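Local coordinates for protein leucyl aminopeptidase (Trypanosoma brucei brucei, PDB 5NTD) that probably removes N-terminal amino acids such as leucine from peptides, as a manganese- and bestatin-binding aminopeptidase of the M17 family, at residues A317-Q331 with G508-K520. Numbering follows the deposited sequence.
Sequences AAVFCGFLTAVRLQQ and GFGPALLTEYFRK
Two helices on one side of the central sheet of the catalytic domain meet at small residues, Gly322 of helix 314-328 taking Pro511 and Leu514 at the start of helix 511-519. Their axes come within 8.0 Å at a crossing angle of -46°. With no side chain on Gly322, Leu514 CD1 packs against its CA, which sits 4.0 Å from the CA of Pro511. The Pro511 ring lies against the turn from Ala318 to Gly322, CG 3.6 Å from Cys321 CB and close to the Ala318 carbonyl. At its start, Ala318 CB rests on Gly510, the N-cap residue, whose positive phi suits a bare CA. Leu514 CD1 reaches Val319, and both side chains continue onto Met399 of strand 395-400, while Ala326 and Phe518 share Leu335 of strand 334-344. This is the alpha/beta layering of the M17 catalytic domain, the pair packing well away from the manganese ions and bestatin. Farther along, the threonines cross at about a right angle: Thr325 CG2, set anti to the backbone N (chi1 -64° for OG1), touches Thr515 OG1 at 3.4 Å. Both hydroxyls meet one water, 2.7 Å from Thr325 OG1 and 2.8 Å from Thr515 OG1, and Thr325 OG1 is also hydrogen-bonded to Ser205. Past the Schellman turn at Gln330, the chain of Gln331 runs out straight beyond CG and carries its amide to the last turns of helix 511-519. NE2 donates to Thr515 O at 3.3 Å, nearly within the amide plane, and meets that oxygen on the opposite face from Arg519 N, which makes the ordinary helical bond. OE1 of the same amide lies in plane at the edge of the Phe518 ring, 3.8 Å from CD2, with the amide turned 62° from the ring.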
loop_
_atom_site.group_PDB
_atom_site.type_symbol
_atom_site.label_atom_id
_atom_site.label_comp_id
_atom_site.label_asym_id
_atom_site.label_seq_id
_atom_site.Cartn_x
_atom_site.Cartn_y
_atom_site.Cartn_z
ATOM N N ALA G 317 20.547 20.811 17.745
ATOM C CA ALA G 317 21.097 22.041 17.216
ATOM C C ALA G 317 20.460 23.245 17.899
ATOM O O ALA G 317 21.148 24.213 18.225
ATOM C CB ALA G 317 20.908 22.146 15.711
ATOM N N ALA G 318 19.159 23.178 18.102
ATOM C CA ALA G 318 18.436 24.271 18.718
ATOM C C ALA G 318 18.947 24.558 20.153
ATOM O O ALA G 318 19.269 25.680 20.489
ATOM C CB ALA G 318 16.950 23.995 18.751
ATOM N N VAL G 319 19.001 23.522 20.977
ATOM C CA VAL G 319 19.473 23.681 22.349
ATOM C C VAL G 319 20.962 24.043 22.389
ATOM O O VAL G 319 21.395 24.849 23.203
ATOM C CB VAL G 319 19.203 22.470 23.251
ATOM C CG1 VAL G 319 17.704 22.240 23.363
ATOM C CG2 VAL G 319 19.914 21.213 22.794
ATOM N N PHE G 320 21.727 23.451 21.504
ATOM C CA PHE G 320 23.156 23.760 21.420
ATOM C C PHE G 320 23.369 25.240 21.162
ATOM O O PHE G 320 24.142 25.902 21.825
ATOM C CB PHE G 320 23.841 22.951 20.328
ATOM C CG PHE G 320 25.299 23.252 20.178
ATOM C CD1 PHE G 320 26.163 23.105 21.251
ATOM C CD2 PHE G 320 25.828 23.673 18.953
ATOM C CE1 PHE G 320 27.526 23.360 21.110
ATOM C CE2 PHE G 320 27.183 23.936 18.808
ATOM C CZ PHE G 320 28.035 23.785 19.899
ATOM N N CYS G 321 22.681 25.762 20.157
ATOM C CA CYS G 321 22.894 27.149 19.735
ATOM C C CYS G 321 22.281 28.142 20.730
ATOM O O CYS G 321 22.801 29.234 20.925
ATOM C CB CYS G 321 22.410 27.371 18.330
ATOM S SG CYS G 321 23.382 26.448 17.094
ATOM N N GLY G 322 21.174 27.777 21.328
ATOM C CA GLY G 322 20.554 28.599 22.389
ATOM C C GLY G 322 21.505 28.716 23.575
ATOM O O GLY G 322 21.671 29.766 24.179
ATOM N N PHE G 323 22.129 27.588 23.890
ATOM C CA PHE G 323 23.200 27.522 24.890
ATOM C C PHE G 323 24.341 28.475 24.510
ATOM O O PHE G 323 24.828 29.228 25.344
ATOM C CB PHE G 323 23.712 26.121 25.031
ATOM C CG PHE G 323 24.815 25.969 26.032
ATOM C CD1 PHE G 323 24.539 25.652 27.344
ATOM C CD2 PHE G 323 26.136 26.032 25.635
ATOM C CE1 PHE G 323 25.561 25.420 28.258
ATOM C CE2 PHE G 323 27.168 25.811 26.537
ATOM C CZ PHE G 323 26.880 25.503 27.850
ATOM N N LEU G 324 24.800 28.402 23.270
ATOM C CA LEU G 324 25.923 29.267 22.810
ATOM C C LEU G 324 25.569 30.734 22.964
ATOM O O LEU G 324 26.385 31.533 23.429
ATOM C CB LEU G 324 26.317 29.021 21.367
ATOM C CG LEU G 324 26.998 27.679 21.086
ATOM C CD1 LEU G 324 27.377 27.624 19.610
ATOM C CD2 LEU G 324 28.220 27.454 21.970
ATOM N N THR G 325 24.340 31.090 22.611
ATOM C CA THR G 325 23.919 32.473 22.737
ATOM C C THR G 325 23.960 32.916 24.191
ATOM O O THR G 325 24.422 34.010 24.508
ATOM C CB THR G 325 22.522 32.681 22.189
ATOM O OG1 THR G 325 22.575 32.414 20.788
ATOM C CG2 THR G 325 22.072 34.140 22.396
ATOM N N ALA G 326 23.456 32.072 25.074
ATOM C CA ALA G 326 23.452 32.370 26.504
ATOM C C ALA G 326 24.890 32.606 27.010
ATOM O O ALA G 326 25.106 33.492 27.853
ATOM C CB ALA G 326 22.807 31.263 27.302
ATOM N N VAL G 327 25.839 31.798 26.521
ATOM C CA VAL G 327 27.248 31.936 26.944
ATOM C C VAL G 327 27.834 33.228 26.379
ATOM O O VAL G 327 28.439 34.038 27.086
ATOM C CB VAL G 327 28.117 30.771 26.503
ATOM C CG1 VAL G 327 29.589 31.053 26.800
ATOM C CG2 VAL G 327 27.674 29.507 27.221
ATOM N N ARG G 328 27.613 33.432 25.103
ATOM C CA ARG G 328 28.153 34.620 24.432
ATOM C C ARG G 328 27.591 35.938 24.994
ATOM O O ARG G 328 28.341 36.901 25.136
ATOM C CB ARG G 328 27.937 34.576 22.929
ATOM C CG ARG G 328 28.944 33.701 22.246
ATOM C CD ARG G 328 28.580 33.464 20.799
ATOM N NE ARG G 328 29.745 33.034 20.027
ATOM C CZ ARG G 328 29.699 32.457 18.816
ATOM N NH1 ARG G 328 28.524 32.241 18.194
ATOM N NH2 ARG G 328 30.832 32.100 18.226
ATOM N N LEU G 329 26.304 35.973 25.298
ATOM C CA LEU G 329 25.668 37.166 25.904
ATOM C C LEU G 329 25.678 37.178 27.422
ATOM O O LEU G 329 25.200 38.127 28.034
ATOM C CB LEU G 329 24.228 37.310 25.452
ATOM C CG LEU G 329 24.056 37.387 23.926
ATOM C CD1 LEU G 329 22.603 37.668 23.596
ATOM C CD2 LEU G 329 24.975 38.449 23.315
ATOM N N GLN G 330 26.265 36.145 28.008
ATOM C CA GLN G 330 26.369 36.022 29.473
ATOM C C GLN G 330 25.028 36.238 30.129
ATOM O O GLN G 330 24.897 36.999 31.090
ATOM C CB GLN G 330 27.399 36.996 30.043
ATOM C CG GLN G 330 28.774 36.653 29.534
ATOM C CD GLN G 330 29.833 37.574 30.083
ATOM O OE1 GLN G 330 29.648 38.804 30.161
ATOM N NE2 GLN G 330 30.975 36.988 30.492
ATOM N N GLN G 331 24.020 35.557 29.609
ATOM C CA GLN G 331 22.694 35.585 30.233
ATOM C C GLN G 331 22.789 34.951 31.628
ATOM O O GLN G 331 23.565 34.007 31.818
ATOM C CB GLN G 331 21.674 34.845 29.386
ATOM C CG GLN G 331 21.340 35.570 28.101
ATOM C CD GLN G 331 20.274 34.853 27.289
ATOM O OE1 GLN G 331 20.565 33.860 26.623
ATOM N NE2 GLN G 331 19.051 35.360 27.330
ATOM N N GLY G 508 16.684 27.285 11.187
ATOM C CA GLY G 508 17.362 27.696 12.409
ATOM C C GLY G 508 16.390 28.013 13.541
ATOM O O GLY G 508 16.695 28.793 14.446
ATOM N N PHE G 509 15.222 27.400 13.506
ATOM C CA PHE G 509 14.208 27.554 14.573
ATOM C C PHE G 509 14.691 26.914 15.860
ATOM O O PHE G 509 15.182 25.792 15.864
ATOM C CB PHE G 509 12.896 26.891 14.128
ATOM C CG PHE G 509 11.753 26.997 15.105
ATOM C CD1 PHE G 509 11.697 26.190 16.242
ATOM C CD2 PHE G 509 10.673 27.806 14.822
ATOM C CE1 PHE G 509 10.610 26.241 17.096
ATOM C CE2 PHE G 509 9.591 27.869 15.674
ATOM C CZ PHE G 509 9.555 27.089 16.805
ATOM N N GLY G 510 14.505 27.628 16.948
ATOM C CA GLY G 510 14.727 27.092 18.299
ATOM C C GLY G 510 15.610 27.951 19.186
ATOM O O GLY G 510 15.236 28.262 20.332
ATOM N N PRO G 511 16.797 28.320 18.708
ATOM C CA PRO G 511 17.709 29.086 19.566
ATOM C C PRO G 511 17.188 30.433 20.045
ATOM O O PRO G 511 17.259 30.735 21.219
ATOM C CB PRO G 511 18.936 29.269 18.686
ATOM C CG PRO G 511 18.917 28.064 17.815
ATOM C CD PRO G 511 17.472 27.835 17.509
ATOM N N ALA G 512 16.622 31.210 19.148
ATOM C CA ALA G 512 16.060 32.522 19.506
ATOM C C ALA G 512 14.889 32.382 20.483
ATOM O O ALA G 512 14.703 33.195 21.381
ATOM C CB ALA G 512 15.618 33.291 18.280
ATOM N N LEU G 513 14.083 31.352 20.277
ATOM C CA LEU G 513 12.986 31.004 21.214
ATOM C C LEU G 513 13.547 30.863 22.640
ATOM O O LEU G 513 13.044 31.467 23.576
ATOM C CB LEU G 513 12.303 29.695 20.815
ATOM C CG LEU G 513 11.237 29.116 21.754
ATOM C CD1 LEU G 513 10.080 30.077 21.907
ATOM C CD2 LEU G 513 10.758 27.797 21.186
ATOM N N LEU G 514 14.591 30.066 22.764
ATOM C CA LEU G 514 15.239 29.855 24.052
ATOM C C LEU G 514 15.826 31.175 24.628
ATOM O O LEU G 514 15.686 31.462 25.805
ATOM C CB LEU G 514 16.356 28.834 23.949
ATOM C CG LEU G 514 15.945 27.391 23.699
ATOM C CD1 LEU G 514 17.165 26.511 23.490
ATOM C CD2 LEU G 514 15.116 26.863 24.871
ATOM N N THR G 515 16.487 31.935 23.773
ATOM C CA THR G 515 17.096 33.167 24.195
ATOM C C THR G 515 16.032 34.075 24.813
ATOM O O THR G 515 16.223 34.621 25.889
ATOM C CB THR G 515 17.803 33.871 23.043
ATOM O OG1 THR G 515 18.864 33.023 22.575
ATOM C CG2 THR G 515 18.418 35.200 23.517
ATOM N N GLU G 516 14.900 34.176 24.131
ATOM C CA GLU G 516 13.805 35.026 24.571
ATOM C C GLU G 516 13.194 34.467 25.844
ATOM O O GLU G 516 12.877 35.215 26.787
ATOM C CB GLU G 516 12.786 35.187 23.473
ATOM C CG GLU G 516 11.560 36.004 23.855
ATOM C CD GLU G 516 11.879 37.453 24.244
ATOM O OE1 GLU G 516 12.906 38.000 23.781
ATOM O OE2 GLU G 516 11.099 38.031 25.043
ATOM N N TYR G 517 13.058 33.149 25.905
ATOM C CA TYR G 517 12.546 32.486 27.123
ATOM C C TYR G 517 13.465 32.804 28.343
ATOM O O TYR G 517 12.993 33.201 29.423
ATOM C CB TYR G 517 12.382 30.958 26.916
ATOM C CG TYR G 517 12.005 30.170 28.173
ATOM C CD1 TYR G 517 10.720 30.173 28.655
ATOM C CD2 TYR G 517 12.965 29.496 28.896
ATOM C CE1 TYR G 517 10.392 29.509 29.842
ATOM C CE2 TYR G 517 12.658 28.829 30.078
ATOM C CZ TYR G 517 11.384 28.844 30.551
ATOM O OH TYR G 517 11.075 28.182 31.718
ATOM N N PHE G 518 14.750 32.629 28.142
ATOM C CA PHE G 518 15.752 32.914 29.208
ATOM C C PHE G 518 15.701 34.401 29.674
ATOM O O PHE G 518 15.759 34.691 30.847
ATOM C CB PHE G 518 17.179 32.617 28.752
ATOM C CG PHE G 518 17.442 31.187 28.422
ATOM C CD1 PHE G 518 16.729 30.174 29.006
ATOM C CD2 PHE G 518 18.441 30.864 27.527
ATOM C CE1 PHE G 518 16.989 28.838 28.688
ATOM C CE2 PHE G 518 18.719 29.554 27.203
ATOM C CZ PHE G 518 17.992 28.532 27.798
ATOM N N ARG G 519 15.516 35.289 28.715
ATOM C CA ARG G 519 15.421 36.739 28.959
ATOM C C ARG G 519 14.337 37.112 29.974
ATOM O O ARG G 519 14.553 37.997 30.790
ATOM C CB ARG G 519 15.128 37.524 27.682
ATOM C CG ARG G 519 16.254 38.402 27.186
ATOM C CD ARG G 519 16.228 38.689 25.692
ATOM N NE ARG G 519 14.999 39.288 25.181
ATOM C CZ ARG G 519 14.730 40.594 25.112
ATOM N NH1 ARG G 519 15.574 41.513 25.563
ATOM N NH2 ARG G 519 13.572 40.975 24.568
ATOM N N LYS G 520 13.205 36.415 29.941
ATOM C CA LYS G 520 12.061 36.752 30.791
ATOM C C LYS G 520 11.938 35.901 32.047
ATOM O O LYS G 520 10.929 36.002 32.735
ATOM C CB LYS G 520 10.754 36.699 29.998
ATOM C CG LYS G 520 10.694 37.574 28.741
ATOM C CD LYS G 520 10.971 39.047 28.933
ATOM C CE LYS G 520 11.511 39.777 27.667
ATOM N NZ LYS G 520 10.570 40.336 26.682
HETATM O O HOH W 1 19.963 32.176 20.177
#